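Local coordinates for protein phosphoribosylaminoimidazole carboxylase (Bombyx mori, PDB 4JA0) that probably catalyses two steps of purine biosynthesis, pairing an AIR carboxylase domain with a SAICAR synthetase domain in one bifunctional chain, at residues K284-A289 / V296-T301; V325-A330 / L385-I390. All blocks are in the same frame, centred on the assembly; numbering follows the deposited sequence.

Contact 1: K284-A289 / V296-T301; sequences KIAKAA and VDLRVT
A286 and V296 mark the closest approach of the two backbones, with A286 CA and V296 CA 6.2 Å apart, where the helix segment 284-289 runs over strand 296-300. The two run almost exactly antiparallel, their N-to-C directions 172° apart, and the axes come within 9.0 Å. That is slightly closer than the usual 10 Å or so, consistent with two alanines, A286 and A289, facing the strand.

V296 does most of the work. Its two methyls are shared out between alanines one turn apart: CG1, anti to the backbone N (chi1 -172°), lies 4.1 Å from A286 CB and as close to A286 CA, while CG2 reaches 3.7 Å from A289 CB. Further along the strand, L298 does not face the helix at its CB, yet its CD2 methyl, the branch folded back rather than the one anti to CA, comes to 4.2 Å from A286 CB, so A286 is touched by two strand residues. The contact is entirely apolar and all four residues are buried.

Around this patch, R299 forms a salt bridge with D417 of a second subunit. I285 packs on P380 of helix 380-391, and A288 meets A384 of the same helix. On the strand side, D297 and R299 hydrogen-bond through their backbones to V271 of strand 267-273, the next strand of the parallel sheet. Helix 279-291 is the crossover of the beta-alpha-beta unit from strand 267-273 to strand 296-300, packed on the strand it leads into.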
loop_
_atom_site.group_PDB
_atom_site.type_symbol
_atom_site.label_atom_id
_atom_site.label_comp_id
_atom_site.label_asym_id
_atom_site.label_seq_id
_atom_site.Cartn_x
_atom_site.Cartn_y
_atom_site.Cartn_z
ATOM N N LYS A 284 28.530 8.983 1.295
ATOM C CA LYS A 284 28.528 7.662 0.676
ATOM C C LYS A 284 28.475 7.744 -0.845
ATOM O O LYS A 284 29.054 6.884 -1.536
ATOM C CB LYS A 284 27.359 6.801 1.161
ATOM C CG LYS A 284 27.548 6.190 2.526
ATOM C CD LYS A 284 26.408 5.217 2.813
ATOM C CE LYS A 284 26.531 4.599 4.197
ATOM N NZ LYS A 284 25.660 3.392 4.371
ATOM N N ILE A 285 27.751 8.733 -1.365
ATOM C CA ILE A 285 27.724 8.960 -2.800
ATOM C C ILE A 285 29.078 9.454 -3.214
ATOM O O ILE A 285 29.680 8.925 -4.148
ATOM C CB ILE A 285 26.687 10.011 -3.223
ATOM C CG1 ILE A 285 25.288 9.581 -2.771
ATOM C CG2 ILE A 285 26.731 10.215 -4.736
ATOM C CD1 ILE A 285 24.213 10.540 -3.130
ATOM N N ALA A 286 29.575 10.443 -2.484
ATOM C CA ALA A 286 30.849 11.052 -2.831
ATOM C C ALA A 286 31.967 10.008 -2.883
ATOM O O ALA A 286 32.745 9.945 -3.859
ATOM C CB ALA A 286 31.197 12.171 -1.834
ATOM N N LYS A 287 32.011 9.171 -1.847
ATOM C CA LYS A 287 33.079 8.197 -1.691
ATOM C C LYS A 287 33.078 7.298 -2.893
ATOM O O LYS A 287 34.114 7.054 -3.482
ATOM C CB LYS A 287 32.862 7.385 -0.425
ATOM C CG LYS A 287 33.864 6.309 -0.134
ATOM C CD LYS A 287 35.245 6.854 0.002
ATOM C CE LYS A 287 36.150 5.711 0.328
ATOM N NZ LYS A 287 35.517 4.955 1.454
ATOM N N ALA A 288 31.894 6.853 -3.287
ATOM C CA ALA A 288 31.764 5.950 -4.413
ATOM C C ALA A 288 32.216 6.580 -5.733
ATOM O O ALA A 288 32.873 5.935 -6.548
ATOM C CB ALA A 288 30.335 5.472 -4.518
ATOM N N ALA A 289 31.843 7.834 -5.948
ATOM C CA ALA A 289 32.107 8.500 -7.206
ATOM C C ALA A 289 33.571 8.839 -7.333
ATOM O O ALA A 289 34.160 8.731 -8.417
ATOM C CB ALA A 289 31.269 9.749 -7.316
ATOM N N VAL A 296 33.654 15.569 -7.235
ATOM C CA VAL A 296 32.383 15.694 -6.576
ATOM C C VAL A 296 32.371 16.871 -5.628
ATOM O O VAL A 296 33.250 16.992 -4.776
ATOM C CB VAL A 296 32.101 14.428 -5.776
ATOM C CG1 VAL A 296 30.664 14.435 -5.217
ATOM C CG2 VAL A 296 32.349 13.249 -6.644
ATOM N N ASP A 297 31.331 17.696 -5.743
ATOM C CA ASP A 297 31.059 18.755 -4.781
ATOM C C ASP A 297 29.786 18.432 -4.021
ATOM O O ASP A 297 28.773 18.047 -4.615
ATOM C CB ASP A 297 30.879 20.105 -5.468
ATOM C CG ASP A 297 32.145 20.893 -5.532
ATOM O OD1 ASP A 297 33.084 20.551 -4.778
ATOM O OD2 ASP A 297 32.175 21.881 -6.300
ATOM N N LEU A 298 29.845 18.590 -2.704
ATOM C CA LEU A 298 28.668 18.453 -1.860
ATOM C C LEU A 298 28.137 19.842 -1.516
ATOM O O LEU A 298 28.863 20.669 -0.966
ATOM C CB LEU A 298 29.017 17.702 -0.578
ATOM C CG LEU A 298 29.496 16.258 -0.719
ATOM C CD1 LEU A 298 29.698 15.612 0.650
ATOM C CD2 LEU A 298 28.517 15.447 -1.557
ATOM N N ARG A 299 26.875 20.104 -1.830
ATOM C CA ARG A 299 26.301 21.401 -1.515
ATOM C C ARG A 299 25.000 21.262 -0.729
ATOM O O ARG A 299 24.263 20.303 -0.897
ATOM C CB ARG A 299 26.071 22.221 -2.792
ATOM C CG ARG A 299 27.259 22.292 -3.712
ATOM C CD ARG A 299 28.400 23.023 -3.053
ATOM N NE ARG A 299 27.952 24.311 -2.558
ATOM C CZ ARG A 299 28.029 25.441 -3.257
ATOM N NH1 ARG A 299 28.541 25.433 -4.484
ATOM N NH2 ARG A 299 27.577 26.576 -2.732
ATOM N N VAL A 300 24.725 22.227 0.133
ATOM C CA VAL A 300 23.493 22.224 0.884
ATOM C C VAL A 300 22.632 23.388 0.403
ATOM O O VAL A 300 23.087 24.516 0.386
ATOM C CB VAL A 300 23.764 22.343 2.409
ATOM C CG1 VAL A 300 22.449 22.372 3.211
ATOM C CG2 VAL A 300 24.635 21.196 2.877
ATOM N N THR A 301 21.407 23.089 -0.016
ATOM C CA THR A 301 20.414 24.087 -0.406
ATOM C C THR A 301 19.026 23.469 -0.508
ATOM O O THR A 301 18.869 22.304 -0.891
ATOM C CB THR A 301 20.749 24.803 -1.734
ATOM O OG1 THR A 301 19.826 25.890 -1.937
ATOM C CG2 THR A 301 20.681 23.829 -2.918
#

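Contact 2: V325-A330 / L385-I390; sequences VFIAVA and LMAAQI
V325 of strand 323-329 packs against A387 and I390 of helix 380-391, and contacts between methyl groups alone join the two segments. The branches of V325 divide the work. CG1 sits 4.1 Å from A387 CB, and CG2 goes one turn further along the helix, to 3.8 Å from I390 CG2. On the helix side, chi1 of -71° sets CG1 of I390 beside the backbone N and leaves CG2, the methyl that meets the valine, anti to it; the two side chains cross at a slant. I327 adds a lighter touch: its CB does not face the helix, but the extended chain carries CD1 to 4.3 Å from A387 CB, so that A387 is approached by two strand residues.

The backbones set up this pairing without bonding to each other. Strand and helix directions differ by 169°, and the axes come within 9.5 Å. V325 CA and A387 CA, 6.5 Å apart, form the nearest backbone pair, with the small alanine filling that position. The helix keeps its own bonds, I390 N to M386 O at 3.0 Å, while V325 and I327 bond through their backbones to V270 of strand 267-273.

Other partners close in from several directions. L385, A388 and Q389 pack on L402 of helix 396-420, and I390 meets I390 of a third subunit, which brings this helix to a subunit interface. With the parallel strand order 2-1-3-4-5, this packing of a helix antiparallel to a strand of the sheet belongs to the flavodoxin-like alpha/beta sandwich of PurE-family AIR carboxylases.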
loop_
_atom_site.group_PDB
_atom_site.type_symbol
_atom_site.label_atom_id
_atom_site.label_comp_id
_atom_site.label_asym_id
_atom_site.label_seq_id
_atom_site.Cartn_x
_atom_site.Cartn_y
_atom_site.Cartn_z
ATOM N N VAL A 325 26.887 16.890 -13.919
ATOM C CA VAL A 325 25.799 16.053 -13.423
ATOM C C VAL A 325 25.381 16.487 -12.029
ATOM O O VAL A 325 26.232 16.610 -11.142
ATOM C CB VAL A 325 26.204 14.589 -13.374
ATOM C CG1 VAL A 325 25.124 13.792 -12.693
ATOM C CG2 VAL A 325 26.413 14.070 -14.767
ATOM N N PHE A 326 24.081 16.712 -11.838
ATOM C CA PHE A 326 23.518 17.026 -10.518
ATOM C C PHE A 326 22.862 15.829 -9.852
ATOM O O PHE A 326 22.046 15.130 -10.467
ATOM C CB PHE A 326 22.478 18.128 -10.617
ATOM C CG PHE A 326 23.025 19.428 -11.065
ATOM C CD1 PHE A 326 23.992 20.077 -10.311
ATOM C CD2 PHE A 326 22.556 20.027 -12.222
ATOM C CE1 PHE A 326 24.505 21.300 -10.720
ATOM C CE2 PHE A 326 23.055 21.258 -12.634
ATOM C CZ PHE A 326 24.032 21.894 -11.887
ATOM N N ILE A 327 23.199 15.611 -8.587
ATOM C CA ILE A 327 22.515 14.603 -7.784
ATOM C C ILE A 327 21.700 15.284 -6.703
ATOM O O ILE A 327 22.240 16.096 -5.939
ATOM C CB ILE A 327 23.506 13.596 -7.173
ATOM C CG1 ILE A 327 24.145 12.771 -8.308
ATOM C CG2 ILE A 327 22.808 12.698 -6.128
ATOM C CD1 ILE A 327 25.284 11.894 -7.866
ATOM N N ALA A 328 20.396 14.982 -6.681
ATOM C CA ALA A 328 19.471 15.592 -5.716
ATOM C C ALA A 328 19.111 14.664 -4.575
ATOM O O ALA A 328 18.442 13.635 -4.776
ATOM C CB ALA A 328 18.203 16.084 -6.414
ATOM N N VAL A 329 19.522 15.074 -3.375
ATOM C CA VAL A 329 19.258 14.333 -2.144
ATOM C C VAL A 329 18.313 15.096 -1.207
ATOM O O VAL A 329 18.714 16.036 -0.523
ATOM C CB VAL A 329 20.573 14.021 -1.406
ATOM C CG1 VAL A 329 20.303 13.256 -0.115
ATOM C CG2 VAL A 329 21.501 13.235 -2.298
ATOM N N ALA A 330 17.058 14.682 -1.170
ATOM C CA ALA A 330 16.076 15.361 -0.324
ATOM C C ALA A 330 15.128 14.356 0.320
ATOM O O ALA A 330 14.425 13.617 -0.377
ATOM C CB ALA A 330 15.297 16.400 -1.123
ATOM N N LEU A 385 27.210 5.538 -9.582
ATOM C CA LEU A 385 27.386 4.743 -10.782
ATOM C C LEU A 385 26.661 5.364 -11.981
ATOM O O LEU A 385 27.202 5.391 -13.087
ATOM C CB LEU A 385 26.905 3.307 -10.530
ATOM C CG LEU A 385 27.764 2.368 -9.674
ATOM C CD1 LEU A 385 27.039 1.068 -9.410
ATOM C CD2 LEU A 385 29.100 2.065 -10.365
ATOM N N MET A 386 25.437 5.838 -11.778
ATOM C CA MET A 386 24.727 6.534 -12.855
ATOM C C MET A 386 25.522 7.758 -13.325
ATOM O O MET A 386 25.676 7.986 -14.523
ATOM C CB MET A 386 23.335 6.985 -12.401
ATOM C CG MET A 386 22.196 6.277 -13.090
ATOM S SD MET A 386 22.231 6.316 -14.902
ATOM C CE MET A 386 21.652 7.989 -15.129
ATOM N N ALA A 387 26.015 8.544 -12.371
ATOM C CA ALA A 387 26.830 9.715 -12.671
ATOM C C ALA A 387 28.091 9.302 -13.421
ATOM O O ALA A 387 28.489 9.945 -14.407
ATOM C CB ALA A 387 27.179 10.455 -11.390
ATOM N N ALA A 388 28.718 8.229 -12.955
ATOM C CA ALA A 388 29.908 7.697 -13.627
ATOM C C ALA A 388 29.626 7.243 -15.055
ATOM O O ALA A 388 30.370 7.585 -15.975
ATOM C CB ALA A 388 30.514 6.556 -12.826
ATOM N N GLN A 389 28.528 6.518 -15.236
ATOM C CA GLN A 389 28.161 6.015 -16.551
ATOM C C GLN A 389 27.899 7.161 -17.524
ATOM O O GLN A 389 28.216 7.055 -18.713
ATOM C CB GLN A 389 26.938 5.089 -16.450
ATOM C CG GLN A 389 27.245 3.719 -15.835
ATOM C CD GLN A 389 26.002 2.940 -15.392
ATOM O OE1 GLN A 389 24.904 3.490 -15.269
ATOM N NE2 GLN A 389 26.184 1.653 -15.128
ATOM N N ILE A 390 27.380 8.273 -17.010
ATOM C CA ILE A 390 27.093 9.437 -17.844
ATOM C C ILE A 390 28.387 10.132 -18.279
ATOM O O ILE A 390 28.569 10.457 -19.455
ATOM C CB ILE A 390 26.184 10.442 -17.098
ATOM C CG1 ILE A 390 24.767 9.870 -16.978
ATOM C CG2 ILE A 390 26.141 11.785 -17.828
ATOM C CD1 ILE A 390 23.871 10.610 -16.058
#

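In the fold
Along the sequence from the N terminus, the SAICAR synthetase region precedes both contacts. Contact 1 is the first met and the more local: after a short turn, strand 296-300 runs back along helix 279-291. Contact 2 follows in series, neither nested in it nor crossing it; it closes a much longer excursion of 54 residues, from strand 323-329 through two further strands of the sheet to helix 380-391. The contacts adjoin, their centres 9 Å apart, and I285 CG2 meets I327 CD1 at 3.8 Å. Together they lay helices 279-291 and 380-391 side by side on the parallel sheet, tying strand 296-300, outermost within this chain, to the central strand 323-329.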